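Local coordinates for chromosome partition protein Smc (Pyrococcus yayanosii, PDB 5XEI) that probably takes part in chromosome condensation and partitioning as a homodimeric, DNA-binding ATPase of the SMC family, at residues L224-R238 with L298-I312. Residues are numbered along the deposited sequence; the frame is centred on the assembly and turned at random.
Sequences LERARVALLLGEIKR and LEVLRKEIEDMEAEI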
ATOM      1  N   LEU A 224       1.640  29.063  64.199  1.00 56.68           N
ATOM      2  CA  LEU A 224       2.192  28.436  65.392  1.00 54.69           C
ATOM      3  C   LEU A 224       3.510  29.079  65.821  1.00 57.94           C
ATOM      4  O   LEU A 224       3.795  29.159  67.019  1.00 51.23           O
ATOM      5  CB  LEU A 224       2.379  26.933  65.163  1.00 51.93           C
ATOM      6  CG  LEU A 224       3.035  26.169  66.313  1.00 51.10           C
ATOM      7  CD1 LEU A 224       2.198  26.278  67.574  1.00 53.31           C
ATOM      8  CD2 LEU A 224       3.262  24.715  65.929  1.00 53.59           C
ATOM      9  N   GLU A 225       4.319  29.567  64.881  1.00 56.38           N
ATOM     10  CA  GLU A 225       5.609  30.065  65.336  1.00 53.01           C
ATOM     11  C   GLU A 225       5.546  31.503  65.824  1.00 60.49           C
ATOM     12  O   GLU A 225       6.228  31.850  66.794  1.00 58.87           O
ATOM     13  CB  GLU A 225       6.674  29.929  64.246  1.00 45.26           C
ATOM     14  CG  GLU A 225       8.125  29.850  64.808  1.00 52.37           C
ATOM     15  CD  GLU A 225       8.419  28.592  65.685  1.00 57.37           C
ATOM     16  OE1 GLU A 225       9.598  28.375  66.066  1.00 61.07           O
ATOM     17  OE2 GLU A 225       7.490  27.813  66.008  1.00 63.40           O
ATOM     18  N   ARG A 226       4.742  32.353  65.193  1.00 60.66           N
ATOM     19  CA  ARG A 226       4.571  33.700  65.720  1.00 63.60           C
ATOM     20  C   ARG A 226       3.945  33.653  67.119  1.00 66.76           C
ATOM     21  O   ARG A 226       4.414  34.317  68.052  1.00 63.48           O
ATOM     22  CB  ARG A 226       3.733  34.525  64.745  1.00 62.89           C
ATOM     23  CG  ARG A 226       4.051  34.363  63.228  1.00 75.61           C
ATOM     24  CD  ARG A 226       3.414  35.554  62.422  1.00 75.03           C
ATOM     25  NE  ARG A 226       3.339  35.410  60.945  1.00 78.43           N
ATOM     26  CZ  ARG A 226       2.499  34.604  60.280  1.00 80.74           C
ATOM     27  NH1 ARG A 226       1.678  33.830  60.962  1.00 85.29           N
ATOM     28  NH2 ARG A 226       2.480  34.546  58.937  1.00 80.42           N
ATOM     29  N   ALA A 227       2.926  32.807  67.297  1.00 63.42           N
ATOM     30  CA  ALA A 227       2.377  32.558  68.626  1.00 56.24           C
ATOM     31  C   ALA A 227       3.448  32.105  69.612  1.00 59.49           C
ATOM     32  O   ALA A 227       3.394  32.447  70.799  1.00 65.70           O
ATOM     33  CB  ALA A 227       1.262  31.519  68.541  1.00 49.71           C
ATOM     34  N   ARG A 228       4.424  31.326  69.156  1.00 57.96           N
ATOM     35  CA  ARG A 228       5.489  30.929  70.070  1.00 59.73           C
ATOM     36  C   ARG A 228       6.351  32.122  70.454  1.00 65.13           C
ATOM     37  O   ARG A 228       6.790  32.240  71.605  1.00 62.95           O
ATOM     38  CB  ARG A 228       6.341  29.826  69.455  1.00 50.91           C
ATOM     39  CG  ARG A 228       5.686  28.487  69.534  1.00 50.47           C
ATOM     40  CD  ARG A 228       6.524  27.429  68.868  1.00 54.36           C
ATOM     41  NE  ARG A 228       5.850  26.144  68.943  1.00 58.63           N
ATOM     42  CZ  ARG A 228       6.183  25.087  68.221  1.00 58.58           C
ATOM     43  NH1 ARG A 228       7.188  25.166  67.351  1.00 57.33           N
ATOM     44  NH2 ARG A 228       5.496  23.960  68.368  1.00 61.69           N
ATOM     45  N   VAL A 229       6.599  33.027  69.507  1.00 64.78           N
ATOM     46  CA  VAL A 229       7.371  34.214  69.844  1.00 72.13           C
ATOM     47  C   VAL A 229       6.552  35.134  70.749  1.00 76.45           C
ATOM     48  O   VAL A 229       7.091  35.739  71.689  1.00 72.31           O
ATOM     49  CB  VAL A 229       7.848  34.925  68.561  1.00 69.83           C
ATOM     50  CG1 VAL A 229       8.666  36.130  68.909  1.00 76.36           C
ATOM     51  CG2 VAL A 229       8.685  33.984  67.704  1.00 66.68           C
ATOM     52  N   ALA A 230       5.239  35.219  70.502  1.00 75.34           N
ATOM     53  CA  ALA A 230       4.350  36.043  71.319  1.00 68.41           C
ATOM     54  C   ALA A 230       4.335  35.573  72.766  1.00 73.74           C
ATOM     55  O   ALA A 230       4.659  36.339  73.679  1.00 79.77           O
ATOM     56  CB  ALA A 230       2.934  36.022  70.747  1.00 60.49           C
ATOM     57  N   LEU A 231       3.949  34.310  72.996  1.00 74.67           N
ATOM     58  CA  LEU A 231       3.948  33.768  74.354  1.00 75.38           C
ATOM     59  C   LEU A 231       5.270  34.039  75.049  1.00 82.45           C
ATOM     60  O   LEU A 231       5.320  34.171  76.275  1.00 90.18           O
ATOM     61  CB  LEU A 231       3.672  32.262  74.335  1.00 72.26           C
ATOM     62  CG  LEU A 231       4.191  31.431  75.520  1.00 72.97           C
ATOM     63  CD1 LEU A 231       3.401  31.732  76.774  1.00 85.25           C
ATOM     64  CD2 LEU A 231       4.159  29.954  75.249  1.00 68.88           C
ATOM     65  N   LEU A 232       6.339  34.183  74.280  1.00 78.72           N
ATOM     66  CA  LEU A 232       7.642  34.348  74.892  1.00 81.78           C
ATOM     67  C   LEU A 232       7.920  35.803  75.272  1.00 89.96           C
ATOM     68  O   LEU A 232       8.478  36.061  76.346  1.00 94.56           O
ATOM     69  CB  LEU A 232       8.696  33.785  73.955  1.00 77.94           C
ATOM     70  CG  LEU A 232      10.128  34.117  74.279  1.00 79.07           C
ATOM     71  CD1 LEU A 232      10.399  33.709  75.690  1.00 87.41           C
ATOM     72  CD2 LEU A 232      10.889  33.219  73.404  1.00 78.76           C
ATOM     73  N   LEU A 233       7.532  36.769  74.436  1.00 84.87           N
ATOM     74  CA  LEU A 233       7.664  38.169  74.832  1.00 82.43           C
ATOM     75  C   LEU A 233       6.902  38.443  76.125  1.00 90.01           C
ATOM     76  O   LEU A 233       7.429  39.072  77.050  1.00 94.27           O
ATOM     77  CB  LEU A 233       7.181  39.077  73.705  1.00 80.30           C
ATOM     78  CG  LEU A 233       8.121  39.111  72.504  1.00 88.31           C
ATOM     79  CD1 LEU A 233       7.532  39.862  71.319  1.00 88.01           C
ATOM     80  CD2 LEU A 233       9.417  39.738  72.930  1.00 80.66           C
ATOM     81  N   GLY A 234       5.665  37.954  76.214  1.00 87.84           N
ATOM     82  CA  GLY A 234       4.958  38.002  77.483  1.00 90.25           C
ATOM     83  C   GLY A 234       5.663  37.225  78.579  1.00 92.49           C
ATOM     84  O   GLY A 234       5.729  37.681  79.722  1.00101.09           O
ATOM     85  N   GLU A 235       6.226  36.056  78.240  1.00 87.69           N
ATOM     86  CA  GLU A 235       6.853  35.175  79.229  1.00 93.24           C
ATOM     87  C   GLU A 235       7.994  35.837  80.008  1.00102.50           C
ATOM     88  O   GLU A 235       8.473  35.231  80.978  1.00106.59           O
ATOM     89  CB  GLU A 235       7.394  33.891  78.571  1.00 90.43           C
ATOM     90  CG  GLU A 235       6.587  32.599  78.824  1.00 89.83           C
ATOM     91  CD  GLU A 235       7.283  31.328  78.280  1.00 94.21           C
ATOM     92  OE1 GLU A 235       8.370  31.445  77.673  1.00 92.03           O
ATOM     93  OE2 GLU A 235       6.747  30.205  78.455  1.00 97.82           O
ATOM     94  N   ILE A 236       8.449  37.028  79.626  1.00 97.44           N
ATOM     95  CA  ILE A 236       9.495  37.729  80.372  1.00 97.18           C
ATOM     96  C   ILE A 236       8.958  38.972  81.059  1.00106.85           C
ATOM     97  O   ILE A 236       9.414  39.319  82.142  1.00110.33           O
ATOM     98  CB  ILE A 236      10.697  38.092  79.472  1.00 97.57           C
ATOM     99  CG1 ILE A 236      11.054  37.002  78.465  1.00 98.97           C
ATOM    100  CG2 ILE A 236      11.916  38.477  80.310  1.00107.32           C
ATOM    101  CD1 ILE A 236      11.920  37.598  77.380  1.00104.70           C
ATOM    102  N   LYS A 237       8.031  39.699  80.418  1.00106.04           N
ATOM    103  CA  LYS A 237       7.336  40.780  81.116  1.00106.29           C
ATOM    104  C   LYS A 237       6.862  40.290  82.482  1.00108.49           C
ATOM    105  O   LYS A 237       7.125  40.910  83.522  1.00108.67           O
ATOM    106  CB  LYS A 237       6.141  41.302  80.289  1.00 98.05           C
ATOM    107  CG  LYS A 237       5.239  42.312  81.049  1.00105.94           C
ATOM    108  CD  LYS A 237       4.096  41.654  81.884  1.00106.12           C
ATOM    109  CE  LYS A 237       3.481  42.577  82.974  1.00100.42           C
ATOM    110  NZ  LYS A 237       4.424  43.112  84.006  1.00 94.20           N
ATOM    111  N   ARG A 238       6.171  39.149  82.464  1.00107.27           N
ATOM    112  CA  ARG A 238       5.702  38.495  83.678  1.00107.97           C
ATOM    113  C   ARG A 238       6.857  38.144  84.604  1.00111.30           C
ATOM    114  O   ARG A 238       6.826  38.448  85.802  1.00116.48           O
ATOM    115  CB  ARG A 238       4.929  37.235  83.303  1.00107.12           C
ATOM    116  CG  ARG A 238       3.746  37.516  82.419  1.00105.35           C
ATOM    117  CD  ARG A 238       2.796  38.453  83.105  1.00103.51           C
ATOM    118  NE  ARG A 238       1.442  38.151  82.680  1.00106.99           N
ATOM    119  CZ  ARG A 238       0.718  37.164  83.191  1.00105.67           C
ATOM    120  NH1 ARG A 238       1.221  36.397  84.151  1.00108.62           N
ATOM    121  NH2 ARG A 238      -0.508  36.942  82.742  1.00108.25           N
ATOM    122  N   LEU A 298      -1.070  35.037  78.906  1.00 86.46           N
ATOM    123  CA  LEU A 298      -0.191  33.930  78.578  1.00 82.94           C
ATOM    124  C   LEU A 298      -0.965  32.634  78.413  1.00 87.12           C
ATOM    125  O   LEU A 298      -0.731  31.883  77.460  1.00 89.61           O
ATOM    126  CB  LEU A 298       0.899  33.797  79.634  1.00 83.34           C
ATOM    127  CG  LEU A 298       2.106  34.701  79.363  1.00 85.34           C
ATOM    128  CD1 LEU A 298       1.751  36.140  78.974  1.00 92.28           C
ATOM    129  CD2 LEU A 298       3.033  34.665  80.552  1.00 95.98           C
ATOM    130  N   GLU A 299      -1.918  32.364  79.303  1.00 85.70           N
ATOM    131  CA  GLU A 299      -2.573  31.063  79.254  1.00 86.03           C
ATOM    132  C   GLU A 299      -3.536  30.918  78.073  1.00 86.51           C
ATOM    133  O   GLU A 299      -3.836  29.788  77.667  1.00 88.38           O
ATOM    134  CB  GLU A 299      -3.273  30.773  80.579  1.00 85.87           C
ATOM    135  CG  GLU A 299      -2.310  30.389  81.711  1.00 93.21           C
ATOM    136  CD  GLU A 299      -1.560  29.063  81.472  1.00104.43           C
ATOM    137  OE1 GLU A 299      -1.124  28.791  80.336  1.00105.96           O
ATOM    138  OE2 GLU A 299      -1.406  28.286  82.439  1.00107.70           O
ATOM    139  N   VAL A 300      -4.021  32.017  77.490  1.00 84.32           N
ATOM    140  CA  VAL A 300      -4.768  31.848  76.244  1.00 83.40           C
ATOM    141  C   VAL A 300      -3.808  31.528  75.098  1.00 85.23           C
ATOM    142  O   VAL A 300      -4.146  30.767  74.179  1.00 79.73           O
ATOM    143  CB  VAL A 300      -5.641  33.081  75.942  1.00 77.69           C
ATOM    144  CG1 VAL A 300      -6.449  33.453  77.169  1.00 73.42           C
ATOM    145  CG2 VAL A 300      -4.809  34.249  75.429  1.00 76.13           C
ATOM    146  N   LEU A 301      -2.587  32.061  75.152  1.00 84.00           N
ATOM    147  CA  LEU A 301      -1.602  31.730  74.134  1.00 77.94           C
ATOM    148  C   LEU A 301      -1.158  30.276  74.241  1.00 76.21           C
ATOM    149  O   LEU A 301      -0.897  29.632  73.223  1.00 78.87           O
ATOM    150  CB  LEU A 301      -0.412  32.674  74.249  1.00 77.12           C
ATOM    151  CG  LEU A 301      -0.719  34.046  73.669  1.00 73.97           C
ATOM    152  CD1 LEU A 301       0.503  34.914  73.731  1.00 68.08           C
ATOM    153  CD2 LEU A 301      -1.198  33.883  72.230  1.00 75.45           C
ATOM    154  N   ARG A 302      -1.065  29.736  75.456  1.00 75.58           N
ATOM    155  CA  ARG A 302      -0.651  28.344  75.583  1.00 73.19           C
ATOM    156  C   ARG A 302      -1.774  27.394  75.187  1.00 78.45           C
ATOM    157  O   ARG A 302      -1.518  26.337  74.601  1.00 83.24           O
ATOM    158  CB  ARG A 302      -0.167  28.054  77.001  1.00 74.99           C
ATOM    159  CG  ARG A 302       0.740  29.131  77.544  1.00 79.16           C
ATOM    160  CD  ARG A 302       1.703  28.613  78.601  1.00 95.14           C
ATOM    161  NE  ARG A 302       1.017  28.092  79.781  1.00107.75           N
ATOM    162  CZ  ARG A 302       1.638  27.611  80.854  1.00108.38           C
ATOM    163  NH1 ARG A 302       2.965  27.603  80.901  1.00106.78           N
ATOM    164  NH2 ARG A 302       0.934  27.148  81.884  1.00107.56           N
ATOM    165  N   LYS A 303      -3.029  27.749  75.488  1.00 79.69           N
ATOM    166  CA  LYS A 303      -4.139  26.920  75.028  1.00 73.95           C
ATOM    167  C   LYS A 303      -4.237  26.952  73.512  1.00 77.79           C
ATOM    168  O   LYS A 303      -4.499  25.920  72.879  1.00 79.16           O
ATOM    169  CB  LYS A 303      -5.451  27.377  75.655  1.00 72.59           C
ATOM    170  N   GLU A 304      -3.998  28.126  72.919  1.00 76.06           N
ATOM    171  CA  GLU A 304      -4.079  28.287  71.470  1.00 75.92           C
ATOM    172  C   GLU A 304      -2.896  27.632  70.760  1.00 75.66           C
ATOM    173  O   GLU A 304      -3.026  27.142  69.629  1.00 70.11           O
ATOM    174  CB  GLU A 304      -4.145  29.768  71.138  1.00 73.14           C
ATOM    175  CG  GLU A 304      -4.053  30.071  69.680  1.00 76.30           C
ATOM    176  CD  GLU A 304      -3.984  31.555  69.441  1.00 88.48           C
ATOM    177  OE1 GLU A 304      -3.912  32.308  70.451  1.00 87.06           O
ATOM    178  OE2 GLU A 304      -3.997  31.961  68.256  1.00 87.66           O
ATOM    179  N   ILE A 305      -1.729  27.633  71.396  1.00 73.46           N
ATOM    180  CA  ILE A 305      -0.605  26.887  70.854  1.00 67.91           C
ATOM    181  C   ILE A 305      -0.892  25.392  70.929  1.00 69.41           C
ATOM    182  O   ILE A 305      -0.727  24.662  69.944  1.00 68.19           O
ATOM    183  CB  ILE A 305       0.692  27.285  71.585  1.00 59.76           C
ATOM    184  CG1 ILE A 305       1.192  28.632  71.034  1.00 63.31           C
ATOM    185  CG2 ILE A 305       1.760  26.210  71.462  1.00 53.51           C
ATOM    186  CD1 ILE A 305       2.339  29.279  71.811  1.00 58.37           C
ATOM    187  N   GLU A 306      -1.385  24.928  72.079  1.00 68.59           N
ATOM    188  CA  GLU A 306      -1.748  23.522  72.215  1.00 72.53           C
ATOM    189  C   GLU A 306      -2.713  23.102  71.110  1.00 73.42           C
ATOM    190  O   GLU A 306      -2.608  21.997  70.563  1.00 66.55           O
ATOM    191  CB  GLU A 306      -2.357  23.273  73.598  1.00 73.66           C
ATOM    192  CG  GLU A 306      -2.631  21.805  73.909  1.00 78.19           C
ATOM    193  CD  GLU A 306      -3.616  21.607  75.062  1.00 82.03           C
ATOM    194  OE1 GLU A 306      -3.175  21.464  76.226  1.00 88.95           O
ATOM    195  OE2 GLU A 306      -4.839  21.587  74.807  1.00 80.58           O
ATOM    196  N   ASP A 307      -3.645  23.988  70.752  1.00 74.64           N
ATOM    197  CA  ASP A 307      -4.594  23.690  69.684  1.00 71.30           C
ATOM    198  C   ASP A 307      -3.887  23.618  68.336  1.00 72.34           C
ATOM    199  O   ASP A 307      -3.968  22.608  67.625  1.00 70.43           O
ATOM    200  CB  ASP A 307      -5.707  24.741  69.662  1.00 66.66           C
ATOM    201  N   MET A 308      -3.187  24.693  67.967  1.00 71.64           N
ATOM    202  CA  MET A 308      -2.492  24.730  66.686  1.00 62.64           C
ATOM    203  C   MET A 308      -1.578  23.526  66.527  1.00 59.56           C
ATOM    204  O   MET A 308      -1.517  22.920  65.455  1.00 59.77           O
ATOM    205  CB  MET A 308      -1.705  26.028  66.580  1.00 60.69           C
ATOM    206  CG  MET A 308      -1.539  26.540  65.176  1.00 64.23           C
ATOM    207  SD  MET A 308      -1.624  28.349  65.130  1.00 72.35           S
ATOM    208  CE  MET A 308      -0.801  28.753  66.674  1.00 63.49           C
ATOM    209  N   GLU A 309      -0.896  23.135  67.603  1.00 65.26           N
ATOM    210  CA  GLU A 309      -0.105  21.911  67.571  1.00 63.89           C
ATOM    211  C   GLU A 309      -0.971  20.678  67.364  1.00 68.43           C
ATOM    212  O   GLU A 309      -0.485  19.652  66.876  1.00 67.97           O
ATOM    213  CB  GLU A 309       0.680  21.754  68.862  1.00 64.54           C
ATOM    214  CG  GLU A 309       1.697  22.833  69.126  1.00 68.40           C
ATOM    215  CD  GLU A 309       2.550  22.498  70.338  1.00 70.40           C
ATOM    216  OE1 GLU A 309       3.315  21.517  70.264  1.00 79.33           O
ATOM    217  OE2 GLU A 309       2.444  23.187  71.370  1.00 70.57           O
ATOM    218  N   ALA A 310      -2.244  20.742  67.747  1.00 70.85           N
ATOM    219  CA  ALA A 310      -3.095  19.575  67.568  1.00 64.78           C
ATOM    220  C   ALA A 310      -3.560  19.442  66.120  1.00 68.25           C
ATOM    221  O   ALA A 310      -3.494  18.350  65.548  1.00 69.95           O
ATOM    222  CB  ALA A 310      -4.284  19.638  68.523  1.00 61.80           C
ATOM    223  N   GLU A 311      -4.022  20.528  65.499  1.00 61.30           N
ATOM    224  CA  GLU A 311      -4.500  20.379  64.134  1.00 63.12           C
ATOM    225  C   GLU A 311      -3.369  20.226  63.137  1.00 67.72           C
ATOM    226  O   GLU A 311      -3.604  19.760  62.015  1.00 68.16           O
ATOM    227  CB  GLU A 311      -5.399  21.540  63.736  1.00 67.30           C
ATOM    228  CG  GLU A 311      -4.937  22.877  64.225  1.00 73.92           C
ATOM    229  CD  GLU A 311      -6.105  23.830  64.369  1.00 79.56           C
ATOM    230  OE1 GLU A 311      -6.861  23.990  63.377  1.00 81.26           O
ATOM    231  OE2 GLU A 311      -6.272  24.391  65.478  1.00 76.70           O
ATOM    232  N   ILE A 312      -2.145  20.579  63.517  1.00 63.04           N
ATOM    233  CA  ILE A 312      -1.024  20.099  62.726  1.00 58.49           C
ATOM    234  C   ILE A 312      -0.942  18.585  62.829  1.00 60.95           C
ATOM    235  O   ILE A 312      -0.724  17.900  61.826  1.00 66.64           O
ATOM    236  CB  ILE A 312       0.286  20.788  63.143  1.00 55.00           C
ATOM    237  CG1 ILE A 312       0.247  22.257  62.731  1.00 61.22           C
ATOM    238  CG2 ILE A 312       1.483  20.115  62.498  1.00 48.36           C
ATOM    239  CD1 ILE A 312       1.585  22.958  62.852  1.00 56.42           C
TER
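Leu224, Leu231, Leu298 and Ile305 interlock as knobs into holes, so 224-238 and 298-312 form an antiparallel coiled coil. The axes pass 9.5 Å apart, with 155° between their directions. Leu224 sits among Ile305, Met308, Glu309 and Ile312. Its CG lies anti to the backbone N (chi1 176°). With this torsion Leu224 CD1 lies 3.8 Å from Glu309 CG, and Leu224 CD2 is next to Ile312 CD1. Seven residues on, Leu231 fills the hole lined by Leu298, Leu301, Arg302 and Ile305. Its CD1 touches the aliphatic part of Arg302, and its CD2 meets Ile305 CD1, the two side chains crossing at about a right angle. The end of Ile305 enters the hole formed by Leu224, Ala227, Arg228 and Leu231, with Ile305 CG1 3.8 Å from Ala227 CB. Leu298 enters the last hole. Leu298 CD1 rests on Gly234 CA at 4.0 Å. Its CD2 lies over the centre of the Arg238 guanidinium.

No hydrogen bond joins the two segments. At the edge of the core, Arg228 NH2 and Glu309 OE1 make a long salt bridge of 3.8 Å, their flat groups nearly perpendicular. Arg228 NH1 also binds Glu225 OE2 of its own helix at 3.0 Å, on the syn lone pair. A leucine in place of Arg228 would probably leave Glu225 and Glu309 without their shared positive charge. Farther out, Arg302 NH2 bonds to Glu299 OE2 on its own helix at 2.7 Å.

The contact lies far from the predicted ATP site, on the coiled-coil arm of the head-domain construct, probably in or near its joint. Helix 285-289 packs on Val229 and Leu233, and helix 261-278 on Leu232 and Ile236. Leu224 CD2 lies 3.4 Å above the Arg228 guanidinium plane, toward its rim.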